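Local coordinates for protein TRAP-type C4-dicarboxylate:H+ symport system substrate-binding component DctP (Shewanella oneidensis, PDB 4MX6) that probably captures C4-dicarboxylates such as succinate in the periplasm and delivers them to a TRAP-type, proton-coupled membrane transporter, at residues 110-115 / 141-146; 178-183 / 188-193; 63-68 / 266-271. All coordinates share one frame; numbering follows the deposited sequence. Where two conformers were deposited one is given.

Contact 1: 110-115 / 141-146; sequences KRLQVF and NSMSRK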
loop_
_atom_site.group_PDB
_atom_site.type_symbol
_atom_site.label_atom_id
_atom_site.label_comp_id
_atom_site.label_asym_id
_atom_site.label_seq_id
_atom_site.Cartn_x
_atom_site.Cartn_y
_atom_site.Cartn_z
ATOM N N LYS A 110 0.207 16.330 -0.945
ATOM C CA LYS A 110 -1.205 15.961 -0.957
ATOM C C LYS A 110 -1.597 15.313 -2.286
ATOM O O LYS A 110 -2.729 14.874 -2.467
ATOM C CB LYS A 110 -2.078 17.192 -0.718
ATOM C CG LYS A 110 -1.805 17.899 0.591
ATOM C CD LYS A 110 -2.138 17.036 1.794
ATOM C CE LYS A 110 -1.880 17.815 3.068
ATOM N NZ LYS A 110 -2.670 17.308 4.204
ATOM N N ARG A 111 -0.665 15.256 -3.227
ATOM C CA ARG A 111 -1.002 14.799 -4.568
ATOM C C ARG A 111 -1.280 13.294 -4.647
ATOM O O ARG A 111 -2.097 12.852 -5.473
ATOM C CB ARG A 111 0.103 15.188 -5.546
ATOM C CG ARG A 111 0.161 16.695 -5.808
ATOM C CD ARG A 111 1.407 17.095 -6.594
ATOM N NE ARG A 111 1.477 16.420 -7.888
ATOM C CZ ARG A 111 2.539 16.431 -8.685
ATOM N NH1 ARG A 111 3.641 17.056 -8.310
ATOM N NH2 ARG A 111 2.512 15.778 -9.842
ATOM N N LEU A 112 -0.634 12.502 -3.786
ATOM C CA LEU A 112 -0.796 11.049 -3.826
ATOM C C LEU A 112 -2.132 10.584 -3.247
ATOM O O LEU A 112 -2.490 9.414 -3.399
ATOM C CB LEU A 112 0.388 10.340 -3.150
ATOM C CG LEU A 112 1.698 10.494 -3.933
ATOM C CD1 LEU A 112 2.889 10.081 -3.094
ATOM C CD2 LEU A 112 1.653 9.677 -5.212
ATOM N N GLN A 113 -2.870 11.509 -2.628
ATOM C CA GLN A 113 -4.193 11.218 -2.086
ATOM C C GLN A 113 -5.131 10.625 -3.127
ATOM O O GLN A 113 -6.069 9.908 -2.783
ATOM C CB GLN A 113 -4.814 12.488 -1.487
ATOM C CG GLN A 113 -4.161 12.892 -0.194
ATOM C CD GLN A 113 -4.846 14.050 0.492
ATOM O OE1 GLN A 113 -5.057 14.019 1.704
ATOM N NE2 GLN A 113 -5.193 15.084 -0.265
ATOM N N VAL A 114 -4.906 10.944 -4.401
ATOM C CA VAL A 114 -5.721 10.388 -5.470
ATOM C C VAL A 114 -5.811 8.859 -5.376
ATOM O O VAL A 114 -6.867 8.283 -5.626
ATOM C CB VAL A 114 -5.223 10.847 -6.858
ATOM C CG1 VAL A 114 -3.816 10.348 -7.162
ATOM C CG2 VAL A 114 -6.215 10.411 -7.940
ATOM N N PHE A 115 -4.712 8.212 -5.007
ATOM C CA PHE A 115 -4.682 6.762 -4.964
ATOM C C PHE A 115 -5.611 6.151 -3.917
ATOM O O PHE A 115 -5.955 4.976 -4.021
ATOM C CB PHE A 115 -3.251 6.271 -4.741
ATOM C CG PHE A 115 -2.387 6.324 -5.972
ATOM C CD1 PHE A 115 -2.563 5.402 -6.996
ATOM C CD2 PHE A 115 -1.372 7.270 -6.086
ATOM C CE1 PHE A 115 -1.751 5.431 -8.109
ATOM C CE2 PHE A 115 -0.556 7.299 -7.202
ATOM C CZ PHE A 115 -0.748 6.376 -8.215
ATOM N N ASN A 141 7.775 12.204 -8.774
ATOM C CA ASN A 141 8.628 13.342 -8.437
ATOM C C ASN A 141 7.933 14.361 -7.542
ATOM O O ASN A 141 8.465 15.442 -7.321
ATOM C CB ASN A 141 9.122 14.033 -9.712
ATOM C CG ASN A 141 9.970 13.124 -10.565
ATOM O OD1 ASN A 141 10.694 12.274 -10.045
ATOM N ND2 ASN A 141 9.891 13.291 -11.880
ATOM N N SER A 142 6.773 14.006 -6.998
ATOM C CA SER A 142 5.949 14.948 -6.254
ATOM C C SER A 142 6.554 15.402 -4.929
ATOM O O SER A 142 6.088 16.387 -4.349
ATOM C CB SER A 142 4.555 14.357 -6.019
ATOM O OG SER A 142 4.592 13.169 -5.242
ATOM N N MET A 143 7.583 14.701 -4.451
ATOM C CA MET A 143 8.194 15.022 -3.163
ATOM C C MET A 143 9.680 15.359 -3.286
ATOM O O MET A 143 10.385 15.474 -2.285
ATOM C CB MET A 143 8.001 13.835 -2.206
ATOM C CG MET A 143 6.546 13.538 -1.909
ATOM S SD MET A 143 6.275 11.977 -1.060
ATOM C CE MET A 143 6.558 10.834 -2.409
ATOM N N SER A 144 10.155 15.556 -4.512
ATOM C CA SER A 144 11.585 15.738 -4.745
ATOM C C SER A 144 12.160 16.959 -4.024
ATOM O O SER A 144 13.306 16.933 -3.566
ATOM C CB SER A 144 11.891 15.797 -6.250
ATOM O OG SER A 144 11.176 16.822 -6.912
ATOM N N ARG A 145 11.380 18.028 -3.910
ATOM C CA ARG A 145 11.853 19.230 -3.217
ATOM C C ARG A 145 11.810 19.080 -1.686
ATOM O O ARG A 145 12.306 19.943 -0.954
ATOM C CB ARG A 145 11.074 20.466 -3.683
ATOM C CG ARG A 145 11.266 20.786 -5.166
ATOM C CD ARG A 145 10.525 22.060 -5.566
ATOM N NE ARG A 145 9.084 21.928 -5.370
ATOM C CZ ARG A 145 8.238 21.432 -6.271
ATOM N NH1 ARG A 145 8.674 21.015 -7.451
ATOM N NH2 ARG A 145 6.942 21.352 -5.987
ATOM N N LYS A 146 11.240 17.974 -1.212
ATOM C CA LYS A 146 11.250 17.621 0.207
ATOM C C LYS A 146 12.361 16.620 0.498
ATOM O O LYS A 146 12.498 16.150 1.627
ATOM C CB LYS A 146 9.918 16.985 0.610
ATOM C CG LYS A 146 8.707 17.878 0.501
ATOM C CD LYS A 146 8.631 18.828 1.668
ATOM C CE LYS A 146 7.253 19.433 1.769
ATOM N NZ LYS A 146 6.903 20.121 0.509
HETATM O O HOH W 1 4.616 18.319 -5.913
#

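Contact 2: 178-183 / 188-193; sequences FRVMAS and AQFDAV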
loop_
_atom_site.group_PDB
_atom_site.type_symbol
_atom_site.label_atom_id
_atom_site.label_comp_id
_atom_site.label_asym_id
_atom_site.label_seq_id
_atom_site.Cartn_x
_atom_site.Cartn_y
_atom_site.Cartn_z
ATOM N N PHE A 178 -13.038 1.172 12.485
ATOM C CA PHE A 178 -12.097 0.593 11.532
ATOM C C PHE A 178 -10.734 1.241 11.693
ATOM O O PHE A 178 -10.618 2.462 11.673
ATOM C CB PHE A 178 -12.559 0.816 10.085
ATOM C CG PHE A 178 -13.721 -0.049 9.668
ATOM C CD1 PHE A 178 -15.023 0.324 9.957
ATOM C CD2 PHE A 178 -13.513 -1.224 8.961
ATOM C CE1 PHE A 178 -16.087 -0.454 9.561
ATOM C CE2 PHE A 178 -14.587 -2.009 8.564
ATOM C CZ PHE A 178 -15.869 -1.617 8.864
ATOM N N ARG A 179 -9.692 0.431 11.808
ATOM C CA ARG A 179 -8.346 0.967 11.643
ATOM C C ARG A 179 -8.166 1.397 10.197
ATOM O O ARG A 179 -8.643 0.733 9.277
ATOM C CB ARG A 179 -7.296 -0.073 12.000
ATOM C CG ARG A 179 -5.851 0.394 11.789
ATOM C CD ARG A 179 -5.288 -0.021 10.431
ATOM N NE ARG A 179 -3.924 0.482 10.243
ATOM C CZ ARG A 179 -3.141 0.150 9.222
ATOM N NH1 ARG A 179 -1.947 0.710 9.106
ATOM N NH2 ARG A 179 -3.545 -0.718 8.314
ATOM N N VAL A 180 -7.445 2.497 10.015
ATOM C CA VAL A 180 -6.971 2.928 8.704
ATOM C C VAL A 180 -5.474 3.225 8.781
ATOM O O VAL A 180 -4.935 3.598 9.829
ATOM C CB VAL A 180 -7.721 4.174 8.158
ATOM C CG1 VAL A 180 -9.147 3.807 7.781
ATOM C CG2 VAL A 180 -7.666 5.331 9.143
ATOM N N MET A 181 -4.818 3.076 7.632
ATOM C CA MET A 181 -3.527 3.709 7.414
ATOM C C MET A 181 -3.677 5.207 7.672
ATOM O O MET A 181 -4.780 5.751 7.605
ATOM C CB MET A 181 -3.054 3.453 5.981
ATOM C CG MET A 181 -2.794 1.977 5.688
ATOM S SD MET A 181 -2.219 1.625 4.016
ATOM C CE MET A 181 -3.743 1.694 3.072
ATOM N N ALA A 182 -2.566 5.889 7.932
ATOM C CA ALA A 182 -2.627 7.291 8.337
ATOM C C ALA A 182 -2.888 8.227 7.153
ATOM O O ALA A 182 -1.987 8.889 6.652
ATOM C CB ALA A 182 -1.371 7.684 9.078
ATOM N N SER A 183 -4.146 8.264 6.733
ATOM C CA SER A 183 -4.611 9.002 5.567
ATOM C C SER A 183 -5.927 9.690 5.870
ATOM O O SER A 183 -6.884 9.053 6.300
ATOM C CB SER A 183 -4.837 8.033 4.414
ATOM O OG SER A 183 -5.661 8.622 3.422
ATOM N N ALA A 188 -11.960 9.708 5.771
ATOM C CA ALA A 188 -13.172 10.230 5.155
ATOM C C ALA A 188 -14.014 9.117 4.528
ATOM O O ALA A 188 -15.251 9.165 4.573
ATOM C CB ALA A 188 -12.825 11.288 4.122
ATOM N N GLN A 189 -13.362 8.107 3.955
ATOM C CA GLN A 189 -14.050 6.957 3.400
ATOM C C GLN A 189 -14.959 6.331 4.458
ATOM O O GLN A 189 -16.119 6.024 4.207
ATOM C CB GLN A 189 -13.003 5.938 2.910
ATOM C CG GLN A 189 -13.567 4.623 2.454
ATOM C CD GLN A 189 -12.467 3.671 2.062
ATOM O OE1 GLN A 189 -12.022 3.649 0.918
ATOM N NE2 GLN A 189 -11.986 2.906 3.022
ATOM N N PHE A 190 -14.425 6.096 5.655
ATOM C CA PHE A 190 -15.240 5.507 6.715
ATOM C C PHE A 190 -16.237 6.500 7.317
ATOM O O PHE A 190 -17.365 6.115 7.624
ATOM C CB PHE A 190 -14.366 4.810 7.759
ATOM C CG PHE A 190 -13.775 3.526 7.243
ATOM C CD1 PHE A 190 -14.578 2.407 7.088
ATOM C CD2 PHE A 190 -12.449 3.448 6.846
ATOM C CE1 PHE A 190 -14.069 1.245 6.580
ATOM C CE2 PHE A 190 -11.933 2.267 6.342
ATOM C CZ PHE A 190 -12.745 1.173 6.219
ATOM N N ASP A 191 -15.864 7.775 7.437
ATOM C CA ASP A 191 -16.828 8.809 7.850
ATOM C C ASP A 191 -18.066 8.797 6.941
ATOM O O ASP A 191 -19.181 9.051 7.396
ATOM C CB ASP A 191 -16.223 10.225 7.769
ATOM C CG ASP A 191 -15.163 10.510 8.808
ATOM O OD1 ASP A 191 -15.139 9.864 9.871
ATOM O OD2 ASP A 191 -14.355 11.432 8.546
ATOM N N ALA A 192 -17.863 8.545 5.652
ATOM C CA ALA A 192 -18.936 8.645 4.660
ATOM C C ALA A 192 -20.063 7.645 4.898
ATOM O O ALA A 192 -21.180 7.843 4.422
ATOM C CB ALA A 192 -18.363 8.461 3.264
ATOM N N VAL A 193 -19.767 6.574 5.634
ATOM C CA VAL A 193 -20.760 5.558 5.969
ATOM C C VAL A 193 -21.040 5.509 7.474
ATOM O O VAL A 193 -21.636 4.553 7.981
ATOM C CB VAL A 193 -20.369 4.154 5.422
ATOM C CG1 VAL A 193 -20.361 4.165 3.887
ATOM C CG2 VAL A 193 -19.019 3.687 5.967
#

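Contact 3: 63-68 / 266-271; sequences EQRLPG and IKEALD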
loop_
_atom_site.group_PDB
_atom_site.type_symbol
_atom_site.label_atom_id
_atom_site.label_comp_id
_atom_site.label_asym_id
_atom_site.label_seq_id
_atom_site.Cartn_x
_atom_site.Cartn_y
_atom_site.Cartn_z
ATOM N N GLU A 63 23.925 -7.820 -4.504
ATOM C CA GLU A 63 25.080 -8.535 -4.003
ATOM C C GLU A 63 25.706 -9.409 -5.096
ATOM O O GLU A 63 26.909 -9.643 -5.074
ATOM C CB GLU A 63 24.710 -9.266 -2.708
ATOM C CG GLU A 63 24.486 -8.228 -1.591
ATOM C CD GLU A 63 23.592 -8.689 -0.473
ATOM O OE1 GLU A 63 22.856 -9.676 -0.664
ATOM O OE2 GLU A 63 23.649 -8.088 0.627
ATOM N N GLN A 64 24.906 -9.862 -6.063
ATOM C CA GLN A 64 25.430 -10.559 -7.232
ATOM C C GLN A 64 26.221 -9.662 -8.163
ATOM O O GLN A 64 27.247 -10.076 -8.689
ATOM C CB GLN A 64 24.294 -11.145 -8.050
ATOM C CG GLN A 64 23.619 -12.317 -7.390
ATOM C CD GLN A 64 22.243 -12.568 -7.960
ATOM O OE1 GLN A 64 21.995 -12.323 -9.140
ATOM N NE2 GLN A 64 21.335 -13.043 -7.127
ATOM N N ARG A 65 25.726 -8.446 -8.392
ATOM C CA ARG A 65 26.259 -7.573 -9.436
ATOM C C ARG A 65 27.334 -6.620 -8.942
ATOM O O ARG A 65 28.146 -6.154 -9.746
ATOM C CB ARG A 65 25.119 -6.808 -10.113
ATOM C CG ARG A 65 24.112 -7.749 -10.739
ATOM C CD ARG A 65 22.875 -7.053 -11.281
ATOM N NE ARG A 65 21.953 -8.047 -11.816
ATOM C CZ ARG A 65 20.797 -7.780 -12.413
ATOM N NH1 ARG A 65 20.374 -6.530 -12.554
ATOM N NH2 ARG A 65 20.054 -8.782 -12.866
ATOM N N LEU A 66 27.355 -6.359 -7.635
ATOM C CA LEU A 66 28.327 -5.455 -7.018
ATOM C C LEU A 66 29.000 -6.095 -5.799
ATOM O O LEU A 66 29.092 -5.483 -4.736
ATOM C CB LEU A 66 27.631 -4.165 -6.587
ATOM C CG LEU A 66 27.032 -3.347 -7.739
ATOM C CD1 LEU A 66 26.053 -2.307 -7.218
ATOM C CD2 LEU A 66 28.132 -2.672 -8.544
ATOM N N PRO A 67 29.491 -7.328 -5.954
ATOM C CA PRO A 67 30.040 -8.031 -4.788
ATOM C C PRO A 67 31.205 -7.291 -4.156
ATOM O O PRO A 67 32.138 -6.856 -4.844
ATOM C CB PRO A 67 30.492 -9.377 -5.364
ATOM C CG PRO A 67 30.670 -9.140 -6.820
ATOM C CD PRO A 67 29.636 -8.113 -7.189
ATOM N N GLY A 68 31.142 -7.150 -2.837
ATOM C CA GLY A 68 32.179 -6.475 -2.090
ATOM C C GLY A 68 32.095 -4.962 -2.117
ATOM O O GLY A 68 32.832 -4.293 -1.392
ATOM N N ILE A 266 22.463 -0.142 -9.358
ATOM C CA ILE A 266 21.496 -0.263 -8.272
ATOM C C ILE A 266 20.069 0.008 -8.766
ATOM O O ILE A 266 19.136 -0.714 -8.416
ATOM C CB ILE A 266 21.900 0.661 -7.105
ATOM C CG1 ILE A 266 23.203 0.151 -6.482
ATOM C CG2 ILE A 266 20.780 0.749 -6.080
ATOM C CD1 ILE A 266 23.866 1.121 -5.556
ATOM N N LYS A 267 19.908 1.028 -9.604
ATOM C CA LYS A 267 18.592 1.365 -10.144
ATOM C C LYS A 267 18.047 0.236 -11.007
ATOM O O LYS A 267 16.870 -0.113 -10.907
ATOM C CB LYS A 267 18.664 2.667 -10.945
ATOM C CG LYS A 267 17.333 3.089 -11.581
ATOM C CD LYS A 267 16.166 3.185 -10.593
ATOM C CE LYS A 267 15.021 4.025 -11.151
ATOM N NZ LYS A 267 14.478 3.482 -12.421
ATOM N N GLU A 268 18.894 -0.361 -11.839
ATOM C CA GLU A 268 18.444 -1.455 -12.687
ATOM C C GLU A 268 18.042 -2.664 -11.839
ATOM O O GLU A 268 17.052 -3.337 -12.140
ATOM C CB GLU A 268 19.520 -1.839 -13.703
ATOM C CG GLU A 268 19.217 -3.102 -14.495
ATOM C CD GLU A 268 17.963 -3.002 -15.348
ATOM O OE1 GLU A 268 17.583 -1.875 -15.737
ATOM O OE2 GLU A 268 17.362 -4.062 -15.645
ATOM N N ALA A 269 18.785 -2.922 -10.766
ATOM C CA ALA A 269 18.452 -4.013 -9.855
ATOM C C ALA A 269 17.105 -3.731 -9.192
ATOM O O ALA A 269 16.272 -4.632 -9.034
ATOM C CB ALA A 269 19.545 -4.190 -8.801
ATOM N N LEU A 270 16.889 -2.480 -8.799
ATOM C CA LEU A 270 15.617 -2.099 -8.210
ATOM C C LEU A 270 14.461 -2.315 -9.190
ATOM O O LEU A 270 13.432 -2.863 -8.834
ATOM C CB LEU A 270 15.678 -0.645 -7.761
ATOM C CG LEU A 270 14.594 -0.252 -6.782
ATOM C CD1 LEU A 270 14.971 -0.741 -5.392
ATOM C CD2 LEU A 270 14.465 1.228 -6.791
ATOM N N ASP A 271 14.634 -1.865 -10.431
ATOM C CA ASP A 271 13.595 -2.029 -11.439
ATOM C C ASP A 271 13.227 -3.505 -11.601
ATOM O O ASP A 271 12.053 -3.865 -11.682
ATOM C CB ASP A 271 14.068 -1.504 -12.795
ATOM C CG ASP A 271 14.242 -0.002 -12.842
ATOM O OD1 ASP A 271 13.803 0.701 -11.909
ATOM O OD2 ASP A 271 14.832 0.474 -13.841
#

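Contact 1: 110-115 / 141-146
R111 and S142 mark the nearest approach of the two backbones, their CA atoms 7.2 Å apart, where the loop before helix 124-132 meets a type I beta turn, N141 to S144, between helix 134-139 and strand 148-158. The side chains of R111 and L112 both set out toward that turn. The R111 chain bends at its third torsion (chi3 59°), which lays the guanidinium flat against S142. One face of the group then rests on S142 CB, which sits nearer the rim than the centre, with NH1 3.7 Å from CB. At the edge of the same group, in its plane, NH1 donates to water 1 at 2.9 Å. This water passes the link on to the turn by donating to S142 O, also at 2.9 Å. The S142 hydroxyl is used elsewhere: OG is hydrogen-bonded to L139 O at the end of helix 134-139.

L112 lies deeper. Its CD1 meets M143 CE at 3.8 Å, and the two side chains cross at about a right angle. M143 gets there because its chain bends at the last torsion (chi3 -74°), which turns the methyl toward the leucine. F105 and M247 touch both L112 and M143 and extend this apolar layer. The turn itself is closed by S144, whose N and OG both bind N141 O from the same face of the carbonyl plane.

The contact thus joins two loops through an apolar inner part and a hydrated outer part. Across it the arginine's polar link to the turn runs through water, so its charge is probably only weakly engaged by this partner.

Contact 2: 178-183 / 188-193
F190 lays its ring over F178 in an offset stack, with centroids 4.4 Å apart and planes at 17°. Its CE1 stands over one face of the F178 ring, displaced toward the rim, 3.4 Å from F178 CG. The overlap continues down the side chain of F178. Its CB sits above the middle of the F190 ring, 3.8 Å from the centroid and 8° off the normal, a CH-pi contact. F178 thus uses both its methylene and its ring against one face of F190. V180 comes in obliquely, with CG1 3.5 Å from F190 CD2. With chi1 at -70°, CG1 lies beside the backbone N, and it is this methyl that meets F190.

The contact belongs to a beta-alpha-beta unit made of strand 177-180, helix 184-191 and the parallel strand 196-199. F178 and V180 point from the first strand toward the helix, and F190 returns from the helix to meet both. P197 of the second strand also touches F190. An alanine at F190 would remove the ring and would likely leave F178 without its stacking partner and V180 CG1 facing a gap.

Between F178 and V180, R179 points away from the helix. Its NH2 is hydrogen-bonded to the bound succinate, while NE donates to K200 O. At the helix start, S183 is the N-cap, its OG bonded to L186 N and to D116.

Contact 3: 63-68 / 266-271
R65 and L66 reach from the end of helix 50-65 to the side of helix 260-295, one with a charged group and the other with a methyl. The two helices pack within the alpha/beta fold of a periplasmic solute-binding protein. L66 is the first residue to leave helical geometry, and its side chain still points toward the long helix. It meets I266 at about a right angle, with CD1 3.8 Å from I266 CG1. The CB of I266 points away from the loop, but CG1 swings back toward the leucine by lying beside the backbone N (chi1 -67°). F58 and W255 also touch I266, and V265 touches L66, so this half of the contact is buried and apolar.

R65 marks the exposed side. Its chain is extended from CG to NE and carries the guanidinium along the helix surface. NH1 is 4.1 Å from E268 CG, which lies at the edge of the group and near its plane. A269 CA lies obliquely to the same group, at 4.2 Å from NH1. The guanidinium and the E268 carboxylate are almost parallel, their planes 10° apart. Even so they form no salt bridge, since NH1 and E268 OE2 stay 5.0 Å apart. E268 OE2 also lies close to E272 OE2, a like charge. The salt bridge of R65 is made one residue beyond the segment, from NH2 to E272 OE1.

Along the long helix, K267 pairs with D271 one turn on: NZ bonds OD1 at 2.9 Å, on the syn lone pair of that oxygen.

Overall arrangement
The three contacts lie at different distances from the succinate pocket. Contact 2 is next to it: the side chain of V180 is about 8 Å from the bound succinate, and R179 is one of the binding residues. Contact 1 is further out, with the side chain of L112 about 14 Å from the ligand but about 9 Å from that of K104, another binding residue. Contact 3 lies away from the binding residues. The centres of contacts 2 and 3 are about 39 Å apart, on opposite sides of the chain's centre. Contact 1 is about 20 Å from contact 2 and about 27 Å from contact 3, centre to centre. Contacts 1 and 2 are both nested in the loop that contact 3 closes.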